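Local coordinates for beta-galactosidase (Geobacillus stearothermophilus, PDB 4OIF), which probably hydrolyses terminal non-reducing beta-D-galactose residues in beta-D-galactosides as a zinc-containing homotrimer of glycoside hydrolase family 42, at residues Y8-N13 and L150-V155; I136-A141 and E239-R244; Q361-R366 and H379-D384; V653-K658 and G670-D675. All blocks are in the same frame, centred on the assembly; numbering follows the deposited sequence. Where two conformers were deposited one is given.

Contact 1 opens the chain: strand 150-154 of the barrel returns to the N-terminal segment Y8-N13, closing a loop of 136 residues. Contact 2 starts inside that loop, on helix 127-144, and ends beyond it on helix 218-246, so the two cross along the sequence; they also touch in space, with W153 packed against A141 and L243. Contact 3 follows in series and closes a much shorter loop, with 12 residues between its segments, after the strand 356-359 of the same barrel. Contact 4 comes last, about 38 Å from contact 3 between centres, and pairs two strands of the C-terminal domain. Three contacts thus involve the TIM barrel, and the fourth belongs to a separate beta domain.

Contact 1 (Y8-N13 and L150-V155); sequences YTTQAN and LLMWHV
T10 and L151 meet with their side chains at about a right angle, the threonine hydroxyl set against the isobutyl fork. OG1 of T10 lies 3.9 Å from CD1 of L151 and 4.1 Å from its CD2, so both branches of the leucine are used. L151 carries its CG anti to the backbone N (chi1 -171°), which swings the fork out to the N-terminal segment, where CD1 also comes within 4.3 Å of A12 CB. Strand 150-154 belongs to the wall of a TIM barrel, running between the parallel strands 83-87 and 252-259, and Y8-N13 lies near its start, just ahead of strand 16-21. The T10 hydroxyl has its own polar work, since A12 N donates to OG1 over 2.8 Å, closing an ST turn. No direct hydrogen bond crosses. A water spans the gap instead, accepting from Q11 N at 3.0 Å and donating to the backbone O of L151 at 2.6 Å.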
loop_
_atom_site.group_PDB
_atom_site.type_symbol
_atom_site.label_atom_id
_atom_site.label_comp_id
_atom_site.label_asym_id
_atom_site.label_seq_id
_atom_site.Cartn_x
_atom_site.Cartn_y
_atom_site.Cartn_z
ATOM N N TYR A 8 4.931 -16.896 45.634
ATOM C CA TYR A 8 4.528 -15.493 45.544
ATOM C C TYR A 8 5.540 -14.655 44.766
ATOM O O TYR A 8 6.748 -14.750 44.994
ATOM C CB TYR A 8 4.332 -14.913 46.944
ATOM C CG TYR A 8 3.216 -15.568 47.738
ATOM C CD1 TYR A 8 1.951 -14.987 47.807
ATOM C CD2 TYR A 8 3.430 -16.758 48.423
ATOM C CE1 TYR A 8 0.932 -15.576 48.536
ATOM C CE2 TYR A 8 2.413 -17.356 49.154
ATOM C CZ TYR A 8 1.168 -16.761 49.207
ATOM O OH TYR A 8 0.158 -17.350 49.931
ATOM N N THR A 9 5.049 -13.828 43.849
ATOM C CA THR A 9 5.948 -13.051 43.002
ATOM C C THR A 9 6.214 -11.673 43.605
ATOM O O THR A 9 7.223 -11.043 43.291
ATOM C CB THR A 9 5.399 -12.905 41.553
ATOM O OG1 THR A 9 4.090 -12.318 41.575
ATOM C CG2 THR A 9 5.338 -14.268 40.856
ATOM N N THR A 10 5.310 -11.207 44.465
ATOM C CA THR A 10 5.527 -9.963 45.203
ATOM C C THR A 10 5.190 -10.154 46.667
ATOM O O THR A 10 4.747 -11.228 47.080
ATOM C CB THR A 10 4.681 -8.777 44.676
ATOM O OG1 THR A 10 3.413 -8.756 45.342
ATOM C CG2 THR A 10 4.459 -8.885 43.199
ATOM N N GLN A 11 5.388 -9.086 47.434
ATOM C CA GLN A 11 5.114 -9.074 48.867
ATOM C C GLN A 11 3.608 -9.023 49.151
ATOM O O GLN A 11 3.185 -9.098 50.300
ATOM C CB GLN A 11 5.820 -7.878 49.525
ATOM C CG GLN A 11 6.180 -8.080 50.975
ATOM C CD GLN A 11 7.365 -9.020 51.149
ATOM O OE1 GLN A 11 8.102 -9.294 50.200
ATOM N NE2 GLN A 11 7.549 -9.523 52.368
ATOM N N ALA A 12 2.805 -8.885 48.100
ATOM C CA ALA A 12 1.366 -8.746 48.261
ATOM C C ALA A 12 0.676 -10.093 48.418
ATOM O O ALA A 12 0.905 -11.012 47.634
ATOM C CB ALA A 12 0.774 -7.999 47.087
ATOM N N ASN A 13 -0.173 -10.194 49.436
ATOM C CA ASN A 13 -0.987 -11.386 49.662
ATOM C C ASN A 13 -2.382 -11.170 49.098
ATOM O O ASN A 13 -3.365 -11.747 49.573
ATOM C CB ASN A 13 -1.064 -11.725 51.159
ATOM C CG ASN A 13 -1.889 -10.713 51.951
ATOM O OD1 ASN A 13 -1.906 -9.520 51.638
ATOM N ND2 ASN A 13 -2.582 -11.190 52.981
ATOM N N LEU A 150 6.103 0.959 48.320
ATOM C CA LEU A 150 6.832 0.437 47.163
ATOM C C LEU A 150 6.654 -1.063 47.034
ATOM O O LEU A 150 6.899 -1.801 47.979
ATOM C CB LEU A 150 8.323 0.776 47.239
ATOM C CG LEU A 150 9.096 0.288 46.007
ATOM C CD1 LEU A 150 8.471 0.863 44.757
ATOM C CD2 LEU A 150 10.585 0.636 46.078
ATOM N N LEU A 151 6.237 -1.513 45.859
ATOM C CA LEU A 151 5.957 -2.931 45.665
ATOM C C LEU A 151 6.899 -3.618 44.688
ATOM O O LEU A 151 7.386 -4.720 44.934
ATOM C CB LEU A 151 4.528 -3.134 45.170
ATOM C CG LEU A 151 4.120 -4.605 45.176
ATOM C CD1 LEU A 151 3.932 -5.076 46.613
ATOM C CD2 LEU A 151 2.863 -4.854 44.350
ATOM N N MET A 152 7.141 -2.954 43.572
ATOM C CA MET A 152 7.851 -3.564 42.461
ATOM C C MET A 152 8.401 -2.479 41.535
ATOM O O MET A 152 7.878 -1.363 41.489
ATOM C CB MET A 152 6.905 -4.515 41.713
ATOM C CG MET A 152 7.500 -5.334 40.572
ATOM S SD MET A 152 6.273 -6.522 39.926
ATOM C CE MET A 152 4.859 -5.456 39.685
ATOM N N TRP A 153 9.473 -2.799 40.823
ATOM C CA TRP A 153 10.001 -1.908 39.815
ATOM C C TRP A 153 9.419 -2.277 38.448
ATOM O O TRP A 153 9.342 -3.456 38.089
ATOM C CB TRP A 153 11.525 -1.971 39.779
ATOM C CG TRP A 153 12.197 -1.365 40.972
ATOM C CD1 TRP A 153 12.778 -2.027 42.008
ATOM C CD2 TRP A 153 12.377 0.028 41.233
ATOM N NE1 TRP A 153 13.303 -1.136 42.905
ATOM C CE2 TRP A 153 13.069 0.135 42.452
ATOM C CE3 TRP A 153 12.018 1.199 40.554
ATOM C CZ2 TRP A 153 13.402 1.365 43.014
ATOM C CZ3 TRP A 153 12.353 2.413 41.103
ATOM C CH2 TRP A 153 13.039 2.491 42.322
ATOM N N HIS A 154 9.019 -1.248 37.704
ATOM C CA HIS A 154 8.496 -1.358 36.348
ATOM C C HIS A 154 9.552 -0.724 35.436
ATOM O O HIS A 154 9.533 0.473 35.183
ATOM C CB HIS A 154 7.119 -0.659 36.283
ATOM C CG HIS A 154 6.482 -0.596 34.925
ATOM N ND1 HIS A 154 7.110 -0.065 33.814
ATOM C CD2 HIS A 154 5.219 -0.897 34.529
ATOM C CE1 HIS A 154 6.278 -0.093 32.785
ATOM N NE2 HIS A 154 5.122 -0.584 33.195
ATOM N N VAL A 155 10.510 -1.515 34.974
ATOM C CA VAL A 155 11.668 -0.919 34.325
ATOM C C VAL A 155 11.380 -0.537 32.881
ATOM O O VAL A 155 11.093 -1.393 32.034
ATOM C CB VAL A 155 12.878 -1.848 34.386
ATOM C CG1 VAL A 155 14.096 -1.186 33.756
ATOM C CG2 VAL A 155 13.170 -2.168 35.819
HETATM O O HOH W 1 7.106 -6.734 46.614
#

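Contact 2 (I136-A141 and E239-R244); sequences INRLLA and EIVPLR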
loop_
_atom_site.group_PDB
_atom_site.type_symbol
_atom_site.label_atom_id
_atom_site.label_comp_id
_atom_site.label_asym_id
_atom_site.label_seq_id
_atom_site.Cartn_x
_atom_site.Cartn_y
_atom_site.Cartn_z
ATOM N N ILE A 136 19.120 8.594 37.079
ATOM C CA ILE A 136 17.811 8.907 37.620
ATOM C C ILE A 136 17.189 7.658 38.292
ATOM O O ILE A 136 16.491 7.766 39.310
ATOM C CB ILE A 136 16.887 9.488 36.546
ATOM C CG1 ILE A 136 15.647 10.088 37.202
ATOM C CG2 ILE A 136 16.529 8.455 35.489
ATOM C CD1 ILE A 136 14.921 11.043 36.304
ATOM N N ASN A 137 17.470 6.471 37.767
ATOM C CA ASN A 137 17.023 5.273 38.455
ATOM C C ASN A 137 17.601 5.239 39.856
ATOM O O ASN A 137 16.898 4.944 40.831
ATOM C CB ASN A 137 17.413 4.027 37.682
ATOM C CG ASN A 137 16.626 3.882 36.409
ATOM O OD1 ASN A 137 15.884 4.783 36.028
ATOM N ND2 ASN A 137 16.788 2.759 35.734
ATOM N N ARG A 138 18.874 5.604 39.965
ATOM C CA ARG A 138 19.515 5.655 41.270
ATOM C C ARG A 138 18.857 6.669 42.214
ATOM O O ARG A 138 18.632 6.359 43.374
ATOM C CB ARG A 138 20.993 5.964 41.120
ATOM C CG ARG A 138 21.738 6.036 42.432
ATOM C CD ARG A 138 23.217 6.136 42.187
ATOM N NE ARG A 138 23.726 4.955 41.499
ATOM C CZ ARG A 138 24.037 3.820 42.118
ATOM N NH1 ARG A 138 23.886 3.722 43.434
ATOM N NH2 ARG A 138 24.497 2.787 41.422
ATOM N N LEU A 139 18.543 7.870 41.731
ATOM C CA LEU A 139 17.885 8.854 42.592
ATOM C C LEU A 139 16.552 8.297 43.072
ATOM O O LEU A 139 16.186 8.439 44.248
ATOM C CB LEU A 139 17.676 10.196 41.867
ATOM C CG LEU A 139 18.954 10.968 41.498
ATOM C CD1 LEU A 139 18.642 12.256 40.740
ATOM C CD2 LEU A 139 19.797 11.271 42.724
ATOM N N LEU A 140 15.833 7.646 42.161
ATOM C CA LEU A 140 14.547 7.062 42.521
ATOM C C LEU A 140 14.699 6.007 43.617
ATOM O O LEU A 140 13.979 6.063 44.616
ATOM C CB LEU A 140 13.857 6.456 41.299
ATOM C CG LEU A 140 13.149 7.444 40.364
ATOM C CD1 LEU A 140 12.780 6.750 39.073
ATOM C CD2 LEU A 140 11.920 8.082 41.020
ATOM N N ALA A 141 15.629 5.065 43.450
ATOM C CA ALA A 141 15.800 4.025 44.467
ATOM C C ALA A 141 16.283 4.627 45.790
ATOM O O ALA A 141 15.877 4.183 46.859
ATOM C CB ALA A 141 16.758 2.929 43.989
ATOM N N GLU A 239 20.154 -0.241 33.398
ATOM C CA GLU A 239 19.097 0.456 34.137
ATOM C C GLU A 239 19.009 -0.045 35.574
ATOM O O GLU A 239 18.929 0.747 36.504
ATOM C CB GLU A 239 17.725 0.281 33.472
ATOM C CG GLU A 239 17.425 1.225 32.327
ATOM C CD GLU A 239 15.975 1.681 32.327
ATOM O OE1 GLU A 239 15.252 1.414 31.346
ATOM O OE2 GLU A 239 15.552 2.296 33.324
ATOM N N ILE A 240 19.018 -1.360 35.754
ATOM C CA ILE A 240 18.663 -1.907 37.050
ATOM C C ILE A 240 19.819 -2.028 38.023
ATOM O O ILE A 240 19.597 -2.417 39.168
ATOM C CB ILE A 240 18.038 -3.285 36.924
ATOM C CG1 ILE A 240 19.090 -4.289 36.443
ATOM C CG2 ILE A 240 16.810 -3.228 36.010
ATOM C CD1 ILE A 240 18.620 -5.741 36.419
ATOM N N VAL A 241 21.043 -1.723 37.596
ATOM C CA VAL A 241 22.145 -1.753 38.576
ATOM C C VAL A 241 21.814 -1.120 39.966
ATOM O O VAL A 241 21.945 -1.790 41.008
ATOM C CB VAL A 241 23.414 -1.085 38.010
ATOM C CG1 VAL A 241 24.399 -0.778 39.137
ATOM C CG2 VAL A 241 24.047 -1.990 36.974
ATOM N N PRO A 242 21.347 0.143 39.995
ATOM C CA PRO A 242 21.090 0.729 41.322
ATOM C C PRO A 242 19.859 0.139 42.001
ATOM O O PRO A 242 19.715 0.192 43.222
ATOM C CB PRO A 242 20.867 2.208 41.014
ATOM C CG PRO A 242 20.298 2.207 39.629
ATOM C CD PRO A 242 21.004 1.081 38.907
ATOM N N LEU A 243 18.961 -0.414 41.204
ATOM C CA LEU A 243 17.796 -1.063 41.761
ATOM C C LEU A 243 18.235 -2.308 42.534
ATOM O O LEU A 243 17.705 -2.610 43.595
ATOM C CB LEU A 243 16.796 -1.410 40.657
ATOM C CG LEU A 243 15.781 -0.340 40.249
ATOM C CD1 LEU A 243 16.389 1.046 40.073
ATOM C CD2 LEU A 243 15.075 -0.777 38.979
ATOM N N ARG A 244 19.222 -3.022 42.014
ATOM C CA ARG A 244 19.726 -4.190 42.727
ATOM C C ARG A 244 20.540 -3.768 43.936
ATOM O O ARG A 244 20.431 -4.379 45.007
ATOM C CB ARG A 244 20.580 -5.072 41.824
ATOM C CG ARG A 244 19.817 -5.741 40.691
ATOM C CD ARG A 244 18.619 -6.519 41.202
ATOM N NE ARG A 244 18.234 -7.575 40.267
ATOM C CZ ARG A 244 17.084 -8.238 40.322
ATOM N NH1 ARG A 244 16.183 -7.957 41.263
ATOM N NH2 ARG A 244 16.830 -9.172 39.422
HETATM O O HOH W 2 15.133 5.101 33.293
#
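N137 reaches across with its amide and gives both N-H bonds of ND2 to E239: one to the carboxylate OE2 at 2.7 Å, nearly straight and on the anti lone pair, the other to the backbone O at 3.0 Å from above the carbonyl plane. That backbone oxygen lacks its usual helical donor, because the helix is kinked at P242 and L243 N makes no bond to the turn before. A water closes the other side, donating to N137 OD1 and to E239 OE2. A leucine here would probably leave E239 O without this donor and OE2 short of one of its partners. S90 and Y159 hold OE1, while T88 also bonds OE2, and so many partners are consistent with a buried, ionised carboxylate. The two helices, 127-144 and 218-246, are neighbours in the outer layer of the TIM barrel; where they meet, the axes of 136-141 and 239-244 run 22° from parallel and approach to 8.1 Å. One residue on, R138 bends at chi3 (-62°) and lays its guanidinium over P242, whose CB sits 3.6 Å above the centre of the plane. A141 then faces the kinked turn, its CB 4.1 Å from P242 O and 4.4 Å from L243 CD1, with W153 of strand 150-154 packed against both A141 and L243.

Contact 3 (Q361-R366 and H379-D384); sequences QWRKSR and HDNRTD
R363 grips N381 end-on, NH1 and NH2 both donating to the single oxygen OD1, at 2.6 Å and 2.8 Å. The oxygen lies in the guanidinium plane, and the amide of N381 is turned 31° from it. The arginine stands with CG anti to its backbone N (chi1 -173°) and bends at chi3 (-75°), which brings both nitrogens to N381. Alongside, K364 sets its CB over one face of the H379 ring, 4.0 Å from the centroid in a CH-pi contact, while the backbone O of S365 meets the ring's edge, 3.1 Å from CE1. A water joins K364 O to H379 ND1, each 2.9 Å away. Further out, the other nitrogens are held too: D36 pairs with R363 NE, D378 with K364 NZ, and the backbone O of K371 with H379 NE2. A methionine in place of R363 is likely to leave N381 OD1 without both donors and D36 without its charged mate. R366 reaches A512 O of a second subunit, where H379 also packs, so this surface belongs to the trimer interface. Both segments lie in the long loop between barrel strand 356-359 and helix 386-399, with W362 and R363 packed on helix 30-42.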
loop_
_atom_site.group_PDB
_atom_site.type_symbol
_atom_site.label_atom_id
_atom_site.label_comp_id
_atom_site.label_asym_id
_atom_site.label_seq_id
_atom_site.Cartn_x
_atom_site.Cartn_y
_atom_site.Cartn_z
ATOM N N GLN A 361 -5.617 3.170 31.497
ATOM C CA GLN A 361 -4.884 3.756 32.613
ATOM C C GLN A 361 -5.901 4.091 33.713
ATOM O O GLN A 361 -7.066 3.710 33.610
ATOM C CB GLN A 361 -4.113 5.011 32.173
ATOM C CG GLN A 361 -4.979 6.094 31.550
ATOM C CD GLN A 361 -4.186 7.340 31.152
ATOM O OE1 GLN A 361 -3.260 7.753 31.849
ATOM N NE2 GLN A 361 -4.564 7.949 30.031
ATOM N N TRP A 362 -5.479 4.790 34.762
ATOM C CA TRP A 362 -6.420 5.157 35.812
ATOM C C TRP A 362 -7.389 6.226 35.330
ATOM O O TRP A 362 -8.608 6.054 35.389
ATOM C CB TRP A 362 -5.703 5.665 37.057
ATOM C CG TRP A 362 -6.655 6.325 38.010
ATOM C CD1 TRP A 362 -6.744 7.660 38.294
ATOM C CD2 TRP A 362 -7.691 5.684 38.767
ATOM N NE1 TRP A 362 -7.755 7.886 39.195
ATOM C CE2 TRP A 362 -8.351 6.690 39.505
ATOM C CE3 TRP A 362 -8.122 4.355 38.896
ATOM C CZ2 TRP A 362 -9.414 6.407 40.369
ATOM C CZ3 TRP A 362 -9.175 4.076 39.750
ATOM C CH2 TRP A 362 -9.814 5.098 40.468
ATOM N N ARG A 363 -6.827 7.338 34.871
ATOM C CA ARG A 363 -7.613 8.469 34.409
ATOM C C ARG A 363 -7.219 8.865 32.985
ATOM O O ARG A 363 -6.036 8.988 32.674
ATOM C CB ARG A 363 -7.438 9.656 35.367
ATOM C CG ARG A 363 -8.349 10.838 35.074
ATOM C CD ARG A 363 -8.094 12.016 36.026
ATOM N NE ARG A 363 -8.636 11.776 37.365
ATOM C CZ ARG A 363 -9.899 12.009 37.732
ATOM N NH1 ARG A 363 -10.796 12.493 36.868
ATOM N NH2 ARG A 363 -10.268 11.746 38.975
ATOM N N LYS A 364 -8.215 9.070 32.130
ATOM C CA LYS A 364 -7.978 9.500 30.756
ATOM C C LYS A 364 -7.136 10.759 30.675
ATOM O O LYS A 364 -7.327 11.707 31.446
ATOM C CB LYS A 364 -9.306 9.729 30.020
ATOM C CG LYS A 364 -10.046 8.420 29.724
ATOM C CD LYS A 364 -11.257 8.613 28.830
ATOM C CE LYS A 364 -11.929 7.280 28.539
ATOM N NZ LYS A 364 -13.302 7.469 27.978
ATOM N N SER A 365 -6.195 10.747 29.739
ATOM C CA SER A 365 -5.439 11.935 29.382
ATOM C C SER A 365 -6.372 12.987 28.811
ATOM O O SER A 365 -7.240 12.678 28.024
ATOM C CB SER A 365 -4.345 11.588 28.369
ATOM O OG SER A 365 -3.328 10.824 28.981
ATOM N N ARG A 366 -6.202 14.239 29.192
ATOM C CA ARG A 366 -7.105 15.241 28.664
ATOM C C ARG A 366 -6.784 15.576 27.219
ATOM O O ARG A 366 -7.666 15.960 26.442
ATOM C CB ARG A 366 -7.054 16.505 29.497
ATOM C CG ARG A 366 -8.175 17.436 29.149
ATOM C CD ARG A 366 -8.181 18.618 30.054
ATOM N NE ARG A 366 -9.209 19.563 29.661
ATOM C CZ ARG A 366 -9.186 20.838 30.010
ATOM N NH1 ARG A 366 -8.182 21.298 30.752
ATOM N NH2 ARG A 366 -10.153 21.650 29.612
ATOM N N HIS A 379 -13.567 11.361 31.126
ATOM C CA HIS A 379 -13.411 12.803 31.185
ATOM C C HIS A 379 -14.468 13.431 32.076
ATOM O O HIS A 379 -14.286 14.546 32.564
ATOM C CB HIS A 379 -13.471 13.416 29.786
ATOM C CG HIS A 379 -12.359 12.969 28.886
ATOM N ND1 HIS A 379 -11.037 13.285 29.117
ATOM C CD2 HIS A 379 -12.374 12.226 27.753
ATOM C CE1 HIS A 379 -10.286 12.756 28.170
ATOM N NE2 HIS A 379 -11.075 12.109 27.329
ATOM N N ASP A 380 -15.564 12.716 32.309
ATOM C CA ASP A 380 -16.647 13.279 33.108
ATOM C C ASP A 380 -16.425 13.091 34.603
ATOM O O ASP A 380 -17.162 13.660 35.419
ATOM C CB ASP A 380 -18.002 12.691 32.695
ATOM C CG ASP A 380 -18.086 11.186 32.858
ATOM O OD1 ASP A 380 -17.202 10.559 33.476
ATOM O OD2 ASP A 380 -19.071 10.621 32.348
ATOM N N ASN A 381 -15.410 12.299 34.950
ATOM C CA ASN A 381 -15.032 12.082 36.344
ATOM C C ASN A 381 -16.176 11.465 37.153
ATOM O O ASN A 381 -16.333 11.726 38.340
ATOM C CB ASN A 381 -14.565 13.407 36.960
ATOM C CG ASN A 381 -13.930 13.235 38.327
ATOM O OD1 ASN A 381 -12.893 12.578 38.473
ATOM N ND2 ASN A 381 -14.546 13.846 39.339
ATOM N N ARG A 382 -16.966 10.626 36.494
ATOM C CA ARG A 382 -18.149 10.027 37.116
ATOM C C ARG A 382 -17.917 8.602 37.623
ATOM O O ARG A 382 -17.157 7.836 37.030
ATOM C CB ARG A 382 -19.313 10.027 36.129
ATOM C CG ARG A 382 -19.853 11.409 35.798
ATOM C CD ARG A 382 -21.253 11.319 35.176
ATOM N NE ARG A 382 -22.108 12.432 35.592
ATOM C CZ ARG A 382 -22.952 12.387 36.623
ATOM N NH1 ARG A 382 -23.065 11.280 37.345
ATOM N NH2 ARG A 382 -23.688 13.449 36.935
ATOM N N THR A 383 -18.572 8.254 38.725
ATOM C CA THR A 383 -18.516 6.897 39.261
ATOM C C THR A 383 -19.726 6.148 38.727
ATOM O O THR A 383 -19.791 4.923 38.716
ATOM C CB THR A 383 -18.522 6.897 40.794
ATOM O OG1 THR A 383 -19.731 7.507 41.256
ATOM C CG2 THR A 383 -17.345 7.687 41.317
ATOM N N ASP A 384 -20.679 6.951 38.293
ATOM C CA ASP A 384 -21.897 6.556 37.613
ATOM C C ASP A 384 -21.659 5.788 36.299
ATOM O O ASP A 384 -22.567 5.176 35.748
ATOM C CB ASP A 384 -22.692 7.838 37.347
ATOM C CG ASP A 384 -24.110 7.577 37.003
ATOM O OD1 ASP A 384 -24.558 6.437 37.229
ATOM O OD2 ASP A 384 -24.774 8.517 36.510
HETATM O O HOH W 3 -9.653 13.449 31.604
#

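Contact 4 (V653-K658 and G670-D675); sequences VVLEEK and GEIMLD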
loop_
_atom_site.group_PDB
_atom_site.type_symbol
_atom_site.label_atom_id
_atom_site.label_comp_id
_atom_site.label_asym_id
_atom_site.label_seq_id
_atom_site.Cartn_x
_atom_site.Cartn_y
_atom_site.Cartn_z
ATOM N N VAL A 653 -24.300 -25.815 32.053
ATOM C CA VAL A 653 -22.997 -26.306 32.426
ATOM C C VAL A 653 -23.283 -27.362 33.491
ATOM O O VAL A 653 -24.291 -27.265 34.167
ATOM C CB VAL A 653 -22.110 -25.116 32.911
ATOM C CG1 VAL A 653 -21.365 -25.419 34.186
ATOM C CG2 VAL A 653 -21.204 -24.608 31.778
ATOM N N VAL A 654 -22.467 -28.404 33.610
ATOM C CA VAL A 654 -22.763 -29.437 34.605
ATOM C C VAL A 654 -21.520 -29.864 35.384
ATOM O O VAL A 654 -20.532 -30.318 34.801
ATOM C CB VAL A 654 -23.404 -30.702 33.962
ATOM C CG1 VAL A 654 -23.779 -31.713 35.034
ATOM C CG2 VAL A 654 -24.630 -30.342 33.151
ATOM N N LEU A 655 -21.588 -29.711 36.706
ATOM C CA LEU A 655 -20.540 -30.148 37.622
ATOM C C LEU A 655 -20.886 -31.527 38.166
ATOM O O LEU A 655 -22.000 -31.721 38.650
ATOM C CB LEU A 655 -20.401 -29.156 38.771
ATOM C CG LEU A 655 -19.748 -27.798 38.533
ATOM C CD1 LEU A 655 -20.370 -26.760 39.434
ATOM C CD2 LEU A 655 -18.272 -27.905 38.826
ATOM N N GLU A 656 -19.959 -32.482 38.097
ATOM C CA GLU A 656 -20.219 -33.837 38.600
ATOM C C GLU A 656 -19.889 -33.963 40.081
ATOM O O GLU A 656 -20.605 -34.617 40.832
ATOM C CB GLU A 656 -19.426 -34.877 37.806
ATOM C CG GLU A 656 -19.979 -35.144 36.415
ATOM C CD GLU A 656 -19.098 -36.068 35.596
ATOM O OE1 GLU A 656 -18.009 -36.458 36.077
ATOM O OE2 GLU A 656 -19.500 -36.399 34.466
ATOM N N GLU A 657 -18.791 -33.341 40.494
ATOM C CA GLU A 657 -18.405 -33.300 41.902
ATOM C C GLU A 657 -18.910 -31.990 42.489
ATOM O O GLU A 657 -19.218 -31.066 41.742
ATOM C CB GLU A 657 -16.887 -33.430 42.060
ATOM C CG GLU A 657 -16.357 -34.825 41.727
ATOM C CD GLU A 657 -14.856 -34.948 41.915
ATOM O OE1 GLU A 657 -14.103 -34.355 41.106
ATOM O OE2 GLU A 657 -14.429 -35.632 42.875
ATOM N N LYS A 658 -19.011 -31.890 43.809
ATOM C CA LYS A 658 -19.499 -30.643 44.393
ATOM C C LYS A 658 -18.364 -29.699 44.762
ATOM O O LYS A 658 -17.247 -30.105 45.074
ATOM C CB LYS A 658 -20.390 -30.904 45.611
ATOM C CG LYS A 658 -20.098 -32.189 46.357
ATOM C CD LYS A 658 -21.122 -32.412 47.469
ATOM C CE LYS A 658 -22.538 -32.392 46.918
ATOM N NZ LYS A 658 -23.536 -32.825 47.931
ATOM N N GLY A 670 -24.159 -30.379 40.023
ATOM C CA GLY A 670 -25.137 -30.619 38.977
ATOM C C GLY A 670 -25.184 -29.470 37.984
ATOM O O GLY A 670 -24.171 -28.827 37.718
ATOM N N GLU A 671 -26.358 -29.204 37.431
ATOM C CA GLU A 671 -26.449 -28.229 36.362
ATOM C C GLU A 671 -26.485 -26.801 36.892
ATOM O O GLU A 671 -27.043 -26.523 37.948
ATOM C CB GLU A 671 -27.671 -28.495 35.483
ATOM C CG GLU A 671 -27.512 -27.933 34.076
ATOM C CD GLU A 671 -28.793 -27.982 33.268
ATOM O OE1 GLU A 671 -28.918 -28.872 32.398
ATOM O OE2 GLU A 671 -29.673 -27.120 33.495
ATOM N N ILE A 672 -25.860 -25.909 36.133
ATOM C CA ILE A 672 -25.797 -24.485 36.413
ATOM C C ILE A 672 -26.044 -23.747 35.111
ATOM O O ILE A 672 -25.456 -24.099 34.093
ATOM C CB ILE A 672 -24.429 -24.077 36.973
ATOM C CG1 ILE A 672 -24.185 -24.740 38.329
ATOM C CG2 ILE A 672 -24.311 -22.559 37.049
ATOM C CD1 ILE A 672 -25.237 -24.419 39.359
ATOM N N MET A 673 -26.914 -22.741 35.123
ATOM C CA MET A 673 -27.070 -21.885 33.950
ATOM C C MET A 673 -26.142 -20.682 34.037
ATOM O O MET A 673 -25.996 -20.073 35.091
ATOM C CB MET A 673 -28.515 -21.410 33.789
ATOM C CG MET A 673 -29.505 -22.485 33.344
ATOM S SD MET A 673 -29.067 -23.368 31.822
ATOM C CE MET A 673 -28.804 -22.014 30.683
ATOM N N LEU A 674 -25.504 -20.356 32.922
ATOM C CA LEU A 674 -24.651 -19.179 32.834
ATOM C C LEU A 674 -25.295 -18.184 31.887
ATOM O O LEU A 674 -25.608 -18.520 30.743
ATOM C CB LEU A 674 -23.249 -19.557 32.345
ATOM C CG LEU A 674 -22.466 -20.589 33.179
ATOM C CD1 LEU A 674 -21.181 -21.017 32.481
ATOM C CD2 LEU A 674 -22.138 -20.026 34.534
ATOM N N ASP A 675 -25.523 -16.964 32.363
ATOM C CA ASP A 675 -25.940 -15.894 31.465
ATOM C C ASP A 675 -24.767 -15.542 30.577
ATOM O O ASP A 675 -23.629 -15.956 30.850
ATOM C CB ASP A 675 -26.410 -14.659 32.240
ATOM C CG ASP A 675 -27.563 -14.960 33.176
ATOM O OD1 ASP A 675 -28.568 -15.556 32.722
ATOM O OD2 ASP A 675 -27.456 -14.608 34.368
#
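The flat groups here are all peptides, those of V653 and L655 bonded to those of I672 and G670 by four backbone hydrogen bonds. V653 N donates to I672 O and I672 N to V653 O, each over 2.9 Å; L655 and G670 exchange the same pair of bonds. Between these two hydrogen-bonded pairs sits the non-hydrogen-bonded pair V654 and E671, with E671 CA 3.2 Å from V653 O in a CA-H...O contact. The side chains of V653, L655 and I672 lie on one face of this ribbon. There V653 CG2 meets L674 CD1 at 3.7 Å, the two side chains crossing at a slant, and L655 CD1 approaches I672 CG1 at 4.5 Å. On the other face V654 CG2 lies 3.9 Å from E671 CG; chi1 of -156° turns that CG anti to the backbone N and so against the valine. At the far edge, strand 651-655 pairs with strand 622-623, whose V622 touches both V653 and L655. G670 has a positive phi (80°) where the chain turns a corner, and a second corner falls at E656 and E657. Beyond these bends, strands 658-661 and 667-669 pair in turn, so the whole is a long beta hairpin, bent to pass from a three-stranded antiparallel sheet into a five-stranded one, within the C-terminal domain of this GH42 enzyme.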